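Local coordinates for protein Kit ligand (PDB 2O27) that acts as the soluble, dimeric ligand of the receptor tyrosine kinase KIT, bringing two receptors together and so regulating cell survival, proliferation and blood formation, at residues 11-16 / 115-120; 49-54 / 79-84; 85-90 / 122-127. One frame throughout, in Å; residues are numbered along the deposited sequence.

From the N terminus, the chain first sets down 11-16, at the start of helix 13-18, whose partner on helix 110-124 arrives only about a hundred residues later and closes contact 1. Within that long loop, contact 2 opens and closes entirely, pairing helix 43-58 with helix 70-91. Contact 3 then starts further along helix 70-91, before contact 1 has closed, and ends past it at 122-127, so contacts 1 and 3 cross while contacts 2 and 3 follow in series. Side chains join them: Phe117 of contact 1 packs on Val81 and Leu54 of contact 2, and Leu84 meets Phe124 of contact 3. Together they tie all four helices of the cytokine bundle.

Contact 1 (11-16 / 115-120); sequences KDITKL and SIFNRS
Ile13 reaches across with a single methyl, CD1, which meets both Phe117 and Asn118. An extended chain, with CG1 anti to the carbonyl carbon (chi1 -69°) and CD1 trans at chi2 (176°), carries that methyl to the other helix. There CD1 lies 3.6 Å from Phe117 CE2, approaching the ring obliquely. The same methyl comes to 3.3 Å from Asn118 ND2, the two side chains running in from opposite directions. Asn118 ND2 also lies at the rim of the neighbouring Phe117 ring, in its plane, 3.6 Å from Phe117 CD2. The one methyl therefore touches a ring carbon and an amide nitrogen at once, with the aliphatic chain buried and the amide nearer the surface. Around these side chains, Ile13 also leans on Phe114, while Phe117 turns on to helices 43-58 and 70-91. Asn118 is a predicted N-glycosylation site, though it carries no sugar in this structure. The packing is that of the first and last helices of a four-helix-bundle cytokine, here the stem cell factor portion from the extracellular part of a longer, membrane-spanning protein.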
loop_
_atom_site.group_PDB
_atom_site.type_symbol
_atom_site.label_atom_id
_atom_site.label_comp_id
_atom_site.label_asym_id
_atom_site.label_seq_id
_atom_site.Cartn_x
_atom_site.Cartn_y
_atom_site.Cartn_z
ATOM N N LYS A 11 -16.830 -6.208 6.399
ATOM C CA LYS A 11 -16.177 -6.696 5.184
ATOM C C LYS A 11 -14.700 -7.015 5.420
ATOM O O LYS A 11 -13.887 -6.971 4.501
ATOM C CB LYS A 11 -16.319 -5.692 4.037
ATOM C CG LYS A 11 -17.531 -5.953 3.152
ATOM C CD LYS A 11 -17.228 -5.624 1.702
ATOM C CE LYS A 11 -16.122 -6.516 1.160
ATOM N NZ LYS A 11 -15.743 -6.168 -0.235
ATOM N N ASP A 12 -14.375 -7.322 6.672
ATOM C CA ASP A 12 -13.040 -7.691 7.102
ATOM C C ASP A 12 -11.867 -6.749 6.881
ATOM O O ASP A 12 -11.233 -6.699 5.819
ATOM C CB ASP A 12 -12.694 -9.086 6.596
ATOM C CG ASP A 12 -13.353 -10.170 7.422
ATOM O OD1 ASP A 12 -13.217 -10.126 8.663
ATOM O OD2 ASP A 12 -14.008 -11.060 6.840
ATOM N N ILE A 13 -11.615 -6.015 7.946
ATOM C CA ILE A 13 -10.520 -5.090 8.046
ATOM C C ILE A 13 -9.191 -5.858 8.138
ATOM O O ILE A 13 -8.161 -5.374 7.697
ATOM C CB ILE A 13 -10.771 -4.215 9.299
ATOM C CG1 ILE A 13 -11.979 -3.307 9.014
ATOM C CG2 ILE A 13 -9.534 -3.427 9.695
ATOM C CD1 ILE A 13 -12.412 -2.457 10.192
ATOM N N THR A 14 -9.244 -7.065 8.688
ATOM C CA THR A 14 -8.070 -7.908 8.866
ATOM C C THR A 14 -7.429 -8.248 7.529
ATOM O O THR A 14 -6.210 -8.147 7.373
ATOM C CB THR A 14 -8.431 -9.222 9.631
ATOM O OG1 THR A 14 -8.873 -8.887 10.953
ATOM C CG2 THR A 14 -7.217 -10.143 9.753
ATOM N N LYS A 15 -8.257 -8.646 6.573
ATOM C CA LYS A 15 -7.777 -8.985 5.245
ATOM C C LYS A 15 -7.187 -7.722 4.598
ATOM O O LYS A 15 -6.142 -7.777 3.951
ATOM C CB LYS A 15 -8.933 -9.546 4.406
ATOM C CG LYS A 15 -8.514 -10.363 3.176
ATOM C CD LYS A 15 -8.451 -9.522 1.897
ATOM C CE LYS A 15 -8.016 -10.344 0.675
ATOM N NZ LYS A 15 -8.913 -11.496 0.370
ATOM N N LEU A 16 -7.851 -6.586 4.809
ATOM C CA LEU A 16 -7.414 -5.305 4.262
ATOM C C LEU A 16 -6.035 -4.959 4.801
ATOM O O LEU A 16 -5.117 -4.654 4.041
ATOM C CB LEU A 16 -8.386 -4.194 4.662
ATOM C CG LEU A 16 -8.650 -3.007 3.739
ATOM C CD1 LEU A 16 -8.643 -1.743 4.553
ATOM C CD2 LEU A 16 -7.644 -2.929 2.618
ATOM N N SER A 115 -7.151 0.590 13.804
ATOM C CA SER A 115 -7.321 0.349 15.233
ATOM C C SER A 115 -8.133 1.540 15.745
ATOM O O SER A 115 -9.022 1.379 16.572
ATOM C CB SER A 115 -5.963 0.309 15.933
ATOM O OG SER A 115 -6.121 0.289 17.343
ATOM N N ILE A 116 -7.805 2.734 15.244
ATOM C CA ILE A 116 -8.499 3.968 15.593
ATOM C C ILE A 116 -9.928 3.883 15.089
ATOM O O ILE A 116 -10.857 4.363 15.737
ATOM C CB ILE A 116 -7.860 5.212 14.914
ATOM C CG1 ILE A 116 -6.375 5.307 15.270
ATOM C CG2 ILE A 116 -8.608 6.456 15.302
ATOM C CD1 ILE A 116 -6.077 5.109 16.740
ATOM N N PHE A 117 -10.072 3.291 13.906
ATOM C CA PHE A 117 -11.360 3.116 13.249
ATOM C C PHE A 117 -12.239 2.181 14.084
ATOM O O PHE A 117 -13.396 2.497 14.379
ATOM C CB PHE A 117 -11.128 2.542 11.839
ATOM C CG PHE A 117 -12.383 2.155 11.120
ATOM C CD1 PHE A 117 -12.951 2.998 10.169
ATOM C CD2 PHE A 117 -13.018 0.959 11.416
ATOM C CE1 PHE A 117 -14.134 2.649 9.536
ATOM C CE2 PHE A 117 -14.204 0.608 10.785
ATOM C CZ PHE A 117 -14.763 1.454 9.843
ATOM N N ASN A 118 -11.688 1.030 14.458
ATOM C CA ASN A 118 -12.420 0.054 15.267
ATOM C C ASN A 118 -12.803 0.635 16.611
ATOM O O ASN A 118 -13.906 0.399 17.103
ATOM C CB ASN A 118 -11.587 -1.197 15.486
ATOM C CG ASN A 118 -11.675 -2.144 14.329
ATOM O OD1 ASN A 118 -10.876 -3.064 14.204
ATOM N ND2 ASN A 118 -12.670 -1.938 13.475
ATOM N N ARG A 119 -11.896 1.401 17.204
ATOM C CA ARG A 119 -12.202 2.012 18.485
ATOM C C ARG A 119 -13.277 3.089 18.346
ATOM O O ARG A 119 -14.077 3.260 19.254
ATOM C CB ARG A 119 -10.928 2.567 19.134
ATOM C CG ARG A 119 -10.034 1.450 19.686
ATOM C CD ARG A 119 -8.751 1.941 20.357
ATOM N NE ARG A 119 -7.646 2.138 19.419
ATOM C CZ ARG A 119 -6.362 2.175 19.771
ATOM N NH1 ARG A 119 -6.013 2.022 21.043
ATOM N NH2 ARG A 119 -5.423 2.365 18.852
ATOM N N SER A 120 -13.315 3.802 17.217
ATOM C CA SER A 120 -14.344 4.826 17.019
ATOM C C SER A 120 -15.688 4.128 16.850
ATOM O O SER A 120 -16.702 4.535 17.408
ATOM C CB SER A 120 -14.063 5.677 15.772
ATOM O OG SER A 120 -12.989 6.573 15.982
#

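Contact 2 (49-54 / 79-84); sequences QLSLSL and KIVDDL
Val81 gives up more surface than any other residue here, fitting its two methyls against Ser51 and Leu54 on the facing helix. CG1 stands anti to the backbone N (chi1 180°) and lies 3.8 Å from Ser51 CB. CG2, the other branch, crosses the end of Leu54 and touches its CD1 at 3.7 Å. The backbones come close here, consistent with the small Ser51 side chain: Ser51 CA and Val81 CA are 6.1 Å apart, the nearest such pair between the segments. Leu54, whose CB also points toward the other helix, adds less area and is buried, as Val81 is.

Ser51 has a second role at the outer margin of the interface. Its OG, anti to the backbone N, lies 3.8 Å from Asp82 OD1, too far for a direct bond. Two waters fill in. One is hydrogen-bonded to Ser51 OG at 3.1 Å and donates to Asp82 OD1 at 3.0 Å. The other also donates to OD1, but its bond to the serine hydroxyl is weak. Asp82 OD1 thus accepts a hydrogen bond from each water, and the helices are joined on this partly exposed side through solvent, while apolar contact holds the inner side. Val47, one turn before Ser51 on helix 43-58, also touches Val81. The two helix segments run at 152° to each other, with 9.5 Å between their axes: the antiparallel packing of two neighbouring helices in the four-helix bundle of the stem cell factor family.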
loop_
_atom_site.group_PDB
_atom_site.type_symbol
_atom_site.label_atom_id
_atom_site.label_comp_id
_atom_site.label_asym_id
_atom_site.label_seq_id
_atom_site.Cartn_x
_atom_site.Cartn_y
_atom_site.Cartn_z
ATOM N N GLN A 49 -13.376 12.825 10.421
ATOM C CA GLN A 49 -11.972 12.671 10.014
ATOM C C GLN A 49 -11.702 11.307 9.353
ATOM O O GLN A 49 -10.939 11.207 8.404
ATOM C CB GLN A 49 -11.042 12.847 11.224
ATOM C CG GLN A 49 -10.987 14.253 11.801
ATOM C CD GLN A 49 -10.835 15.337 10.729
ATOM O OE1 GLN A 49 -10.070 15.193 9.776
ATOM N NE2 GLN A 49 -11.569 16.430 10.890
ATOM N N LEU A 50 -12.323 10.253 9.859
ATOM C CA LEU A 50 -12.105 8.947 9.278
ATOM C C LEU A 50 -12.669 8.959 7.867
ATOM O O LEU A 50 -12.047 8.436 6.951
ATOM C CB LEU A 50 -12.776 7.864 10.125
ATOM C CG LEU A 50 -12.028 7.630 11.437
ATOM C CD1 LEU A 50 -12.877 6.769 12.412
ATOM C CD2 LEU A 50 -10.668 6.964 11.122
ATOM N N SER A 51 -13.835 9.577 7.712
ATOM C CA SER A 51 -14.503 9.681 6.424
ATOM C C SER A 51 -13.553 10.346 5.414
ATOM O O SER A 51 -13.372 9.836 4.317
ATOM C CB SER A 51 -15.783 10.497 6.580
ATOM O OG SER A 51 -16.470 10.638 5.352
ATOM N N LEU A 52 -12.955 11.478 5.787
ATOM C CA LEU A 52 -12.004 12.156 4.911
ATOM C C LEU A 52 -10.824 11.226 4.564
ATOM O O LEU A 52 -10.498 11.072 3.398
ATOM C CB LEU A 52 -11.456 13.430 5.564
ATOM C CG LEU A 52 -12.353 14.639 5.884
ATOM C CD1 LEU A 52 -11.437 15.830 6.234
ATOM C CD2 LEU A 52 -13.257 14.995 4.705
ATOM N N SER A 53 -10.194 10.607 5.575
ATOM C CA SER A 53 -9.066 9.703 5.311
ATOM C C SER A 53 -9.452 8.545 4.386
ATOM O O SER A 53 -8.687 8.177 3.511
ATOM C CB SER A 53 -8.485 9.132 6.612
ATOM O OG SER A 53 -7.777 10.123 7.344
ATOM N N LEU A 54 -10.633 7.970 4.583
ATOM C CA LEU A 54 -11.059 6.865 3.747
ATOM C C LEU A 54 -11.238 7.356 2.311
ATOM O O LEU A 54 -10.822 6.690 1.377
ATOM C CB LEU A 54 -12.346 6.228 4.303
ATOM C CG LEU A 54 -12.120 5.426 5.613
ATOM C CD1 LEU A 54 -13.484 5.022 6.251
ATOM C CD2 LEU A 54 -11.301 4.168 5.316
ATOM N N LYS A 79 -18.820 3.744 3.280
ATOM C CA LYS A 79 -20.270 3.892 3.317
ATOM C C LYS A 79 -20.790 3.740 4.757
ATOM O O LYS A 79 -21.709 4.456 5.162
ATOM C CB LYS A 79 -20.935 2.864 2.397
ATOM C CG LYS A 79 -20.606 3.070 0.928
ATOM C CD LYS A 79 -21.471 2.213 0.035
ATOM C CE LYS A 79 -21.287 2.596 -1.419
ATOM N NZ LYS A 79 -22.177 1.799 -2.306
ATOM N N ILE A 80 -20.186 2.821 5.517
ATOM C CA ILE A 80 -20.574 2.585 6.913
ATOM C C ILE A 80 -20.349 3.887 7.665
ATOM O O ILE A 80 -21.163 4.305 8.479
ATOM C CB ILE A 80 -19.702 1.503 7.596
ATOM C CG1 ILE A 80 -19.849 0.157 6.881
ATOM C CG2 ILE A 80 -20.069 1.396 9.080
ATOM C CD1 ILE A 80 -21.179 -0.531 7.080
ATOM N N VAL A 81 -19.230 4.530 7.379
ATOM C CA VAL A 81 -18.895 5.784 8.026
ATOM C C VAL A 81 -19.813 6.898 7.551
ATOM O O VAL A 81 -20.136 7.796 8.322
ATOM C CB VAL A 81 -17.429 6.134 7.775
ATOM C CG1 VAL A 81 -17.063 7.457 8.439
ATOM C CG2 VAL A 81 -16.573 5.030 8.339
ATOM N N ASP A 82 -20.249 6.855 6.288
ATOM C CA ASP A 82 -21.173 7.890 5.825
ATOM C C ASP A 82 -22.427 7.788 6.672
ATOM O O ASP A 82 -22.991 8.805 7.090
ATOM C CB ASP A 82 -21.539 7.736 4.347
ATOM C CG ASP A 82 -20.406 8.141 3.408
ATOM O OD1 ASP A 82 -19.491 8.868 3.830
ATOM O OD2 ASP A 82 -20.444 7.736 2.224
ATOM N N ASP A 83 -22.884 6.567 6.929
ATOM C CA ASP A 83 -24.063 6.421 7.775
ATOM C C ASP A 83 -23.743 6.928 9.177
ATOM O O ASP A 83 -24.582 7.561 9.805
ATOM C CB ASP A 83 -24.532 4.971 7.846
ATOM C CG ASP A 83 -25.146 4.502 6.548
ATOM O OD1 ASP A 83 -25.686 5.340 5.795
ATOM O OD2 ASP A 83 -25.100 3.297 6.279
ATOM N N LEU A 84 -22.530 6.672 9.663
ATOM C CA LEU A 84 -22.161 7.147 10.995
ATOM C C LEU A 84 -22.081 8.670 11.048
ATOM O O LEU A 84 -22.472 9.272 12.052
ATOM C CB LEU A 84 -20.836 6.535 11.464
ATOM C CG LEU A 84 -20.871 5.023 11.706
ATOM C CD1 LEU A 84 -19.512 4.543 12.227
ATOM C CD2 LEU A 84 -21.958 4.696 12.720
HETATM O O HOH W 1 -16.897 7.670 4.630
HETATM O O HOH W 2 -19.632 11.756 5.307
#

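Contact 3 (85-90 / 122-127); sequences VLCMEE and DAFKDF
Met88 holds its thioether above one face of the Phe127 ring in a loose, distant overlap, SD standing 4.7 Å from the ring centroid and only 7° off the normal. This Met-aromatic contact lies in the four-helix cytokine bundle, where helix 70-91 meets the last turn of helix 110-124 and the residues that follow it. The methionine chain is bent at chi2 and chi3, which turns its terminal methyl back between two aromatic rings: CE also lies over the Phe127 face and comes to 3.5 Å from Phe124 CE1. Toward Phe124, however, the methyl arrives at the edge, near the ring plane. One methyl thus meets one ring over a face and the other at a rim.

Phe124 points its CB toward helix 70-91, its CG anti to the backbone N (chi1 179°), and sets the far edge of its ring against Cys87. The sulfur of Cys87 is tied up in the disulfide with Cys2, which fastens the N-terminal end of the chain to this spot. Leu43 of helix 43-58 packs on both Met88 and Phe124 and so brings a third helix to the contact. Against the Phe124 edge the disulfide sulfur sits almost exactly in the ring plane, 85° off the normal, with Cys87 SG 3.6 Å from Phe124 CZ.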
loop_
_atom_site.group_PDB
_atom_site.type_symbol
_atom_site.label_atom_id
_atom_site.label_comp_id
_atom_site.label_asym_id
_atom_site.label_seq_id
_atom_site.Cartn_x
_atom_site.Cartn_y
_atom_site.Cartn_z
ATOM N N VAL A 85 -21.587 9.295 9.979
ATOM C CA VAL A 85 -21.490 10.756 9.948
ATOM C C VAL A 85 -22.896 11.354 9.947
ATOM O O VAL A 85 -23.165 12.330 10.647
ATOM C CB VAL A 85 -20.755 11.291 8.687
ATOM C CG1 VAL A 85 -20.902 12.788 8.623
ATOM C CG2 VAL A 85 -19.274 10.902 8.711
ATOM N N LEU A 86 -23.776 10.771 9.136
ATOM C CA LEU A 86 -25.161 11.227 9.049
ATOM C C LEU A 86 -25.772 11.230 10.466
ATOM O O LEU A 86 -26.324 12.240 10.946
ATOM C CB LEU A 86 -25.955 10.278 8.148
ATOM C CG LEU A 86 -27.161 10.803 7.367
ATOM C CD1 LEU A 86 -28.027 9.615 6.950
ATOM C CD2 LEU A 86 -27.945 11.799 8.202
ATOM N N CYS A 87 -25.648 10.089 11.134
ATOM C CA CYS A 87 -26.164 9.929 12.491
ATOM C C CYS A 87 -25.608 10.999 13.448
ATOM O O CYS A 87 -26.366 11.709 14.109
ATOM C CB CYS A 87 -25.820 8.522 12.991
ATOM S SG CYS A 87 -26.377 8.060 14.667
ATOM N N MET A 88 -24.286 11.130 13.518
ATOM C CA MET A 88 -23.698 12.116 14.421
ATOM C C MET A 88 -24.014 13.565 14.055
ATOM O O MET A 88 -24.195 14.400 14.931
ATOM C CB MET A 88 -22.181 11.929 14.505
ATOM C CG MET A 88 -21.738 10.594 15.118
ATOM S SD MET A 88 -22.021 10.436 16.891
ATOM C CE MET A 88 -23.643 9.678 16.944
ATOM N N GLU A 89 -24.092 13.873 12.768
ATOM C CA GLU A 89 -24.371 15.242 12.361
ATOM C C GLU A 89 -25.827 15.607 12.657
ATOM O O GLU A 89 -26.126 16.702 13.118
ATOM C CB GLU A 89 -24.083 15.413 10.869
ATOM C CG GLU A 89 -23.863 16.848 10.469
ATOM C CD GLU A 89 -22.689 17.459 11.206
ATOM O OE1 GLU A 89 -21.914 16.705 11.811
ATOM O OE2 GLU A 89 -22.532 18.688 11.176
ATOM N N GLU A 90 -26.723 14.669 12.387
ATOM C CA GLU A 90 -28.149 14.848 12.621
ATOM C C GLU A 90 -28.444 15.066 14.111
ATOM O O GLU A 90 -29.489 15.612 14.469
ATOM C CB GLU A 90 -28.899 13.605 12.131
ATOM C CG GLU A 90 -30.407 13.748 12.095
ATOM C CD GLU A 90 -30.896 14.507 10.873
ATOM O OE1 GLU A 90 -32.056 14.962 10.894
ATOM O OE2 GLU A 90 -30.129 14.637 9.895
ATOM N N ASP A 122 -16.582 1.222 17.963
ATOM C CA ASP A 122 -17.017 0.690 19.245
ATOM C C ASP A 122 -17.610 1.780 20.109
ATOM O O ASP A 122 -18.650 1.581 20.728
ATOM C CB ASP A 122 -15.855 0.008 19.970
ATOM C CG ASP A 122 -15.434 -1.280 19.292
ATOM O OD1 ASP A 122 -16.273 -1.868 18.581
ATOM O OD2 ASP A 122 -14.275 -1.710 19.474
ATOM N N ALA A 123 -16.957 2.937 20.133
ATOM C CA ALA A 123 -17.438 4.062 20.914
ATOM C C ALA A 123 -18.845 4.430 20.453
ATOM O O ALA A 123 -19.706 4.784 21.256
ATOM C CB ALA A 123 -16.507 5.240 20.743
ATOM N N PHE A 124 -19.066 4.352 19.146
ATOM C CA PHE A 124 -20.367 4.659 18.576
ATOM C C PHE A 124 -21.355 3.648 19.112
ATOM O O PHE A 124 -22.496 3.978 19.388
ATOM C CB PHE A 124 -20.321 4.559 17.052
ATOM C CG PHE A 124 -21.634 4.846 16.389
ATOM C CD1 PHE A 124 -22.106 6.150 16.282
ATOM C CD2 PHE A 124 -22.405 3.808 15.868
ATOM C CE1 PHE A 124 -23.325 6.419 15.665
ATOM C CE2 PHE A 124 -23.625 4.063 15.249
ATOM C CZ PHE A 124 -24.088 5.370 15.147
ATOM N N LYS A 125 -20.901 2.410 19.270
ATOM C CA LYS A 125 -21.757 1.338 19.758
ATOM C C LYS A 125 -22.128 1.454 21.233
ATOM O O LYS A 125 -22.777 0.564 21.777
ATOM C CB LYS A 125 -21.094 -0.022 19.525
ATOM C CG LYS A 125 -20.783 -0.346 18.070
ATOM C CD LYS A 125 -20.512 -1.836 17.890
ATOM C CE LYS A 125 -19.401 -2.321 18.818
ATOM N NZ LYS A 125 -19.230 -3.804 18.788
ATOM N N ASP A 126 -21.726 2.538 21.885
ATOM C CA ASP A 126 -22.039 2.703 23.303
ATOM C C ASP A 126 -22.218 4.171 23.635
ATOM O O ASP A 126 -22.057 4.590 24.780
ATOM C CB ASP A 126 -20.916 2.118 24.161
ATOM C CG ASP A 126 -20.560 0.695 23.768
ATOM O OD1 ASP A 126 -21.456 -0.179 23.798
ATOM O OD2 ASP A 126 -19.382 0.450 23.431
ATOM N N PHE A 127 -22.553 4.948 22.617
ATOM C CA PHE A 127 -22.757 6.375 22.777
ATOM C C PHE A 127 -24.002 6.638 23.615
ATOM O O PHE A 127 -24.241 5.963 24.614
ATOM C CB PHE A 127 -22.911 7.025 21.407
ATOM C CG PHE A 127 -22.865 8.518 21.441
ATOM C CD1 PHE A 127 -21.681 9.177 21.742
ATOM C CD2 PHE A 127 -24.003 9.269 21.160
ATOM C CE1 PHE A 127 -21.628 10.566 21.761
ATOM C CE2 PHE A 127 -23.963 10.656 21.176
ATOM C CZ PHE A 127 -22.773 11.308 21.477
#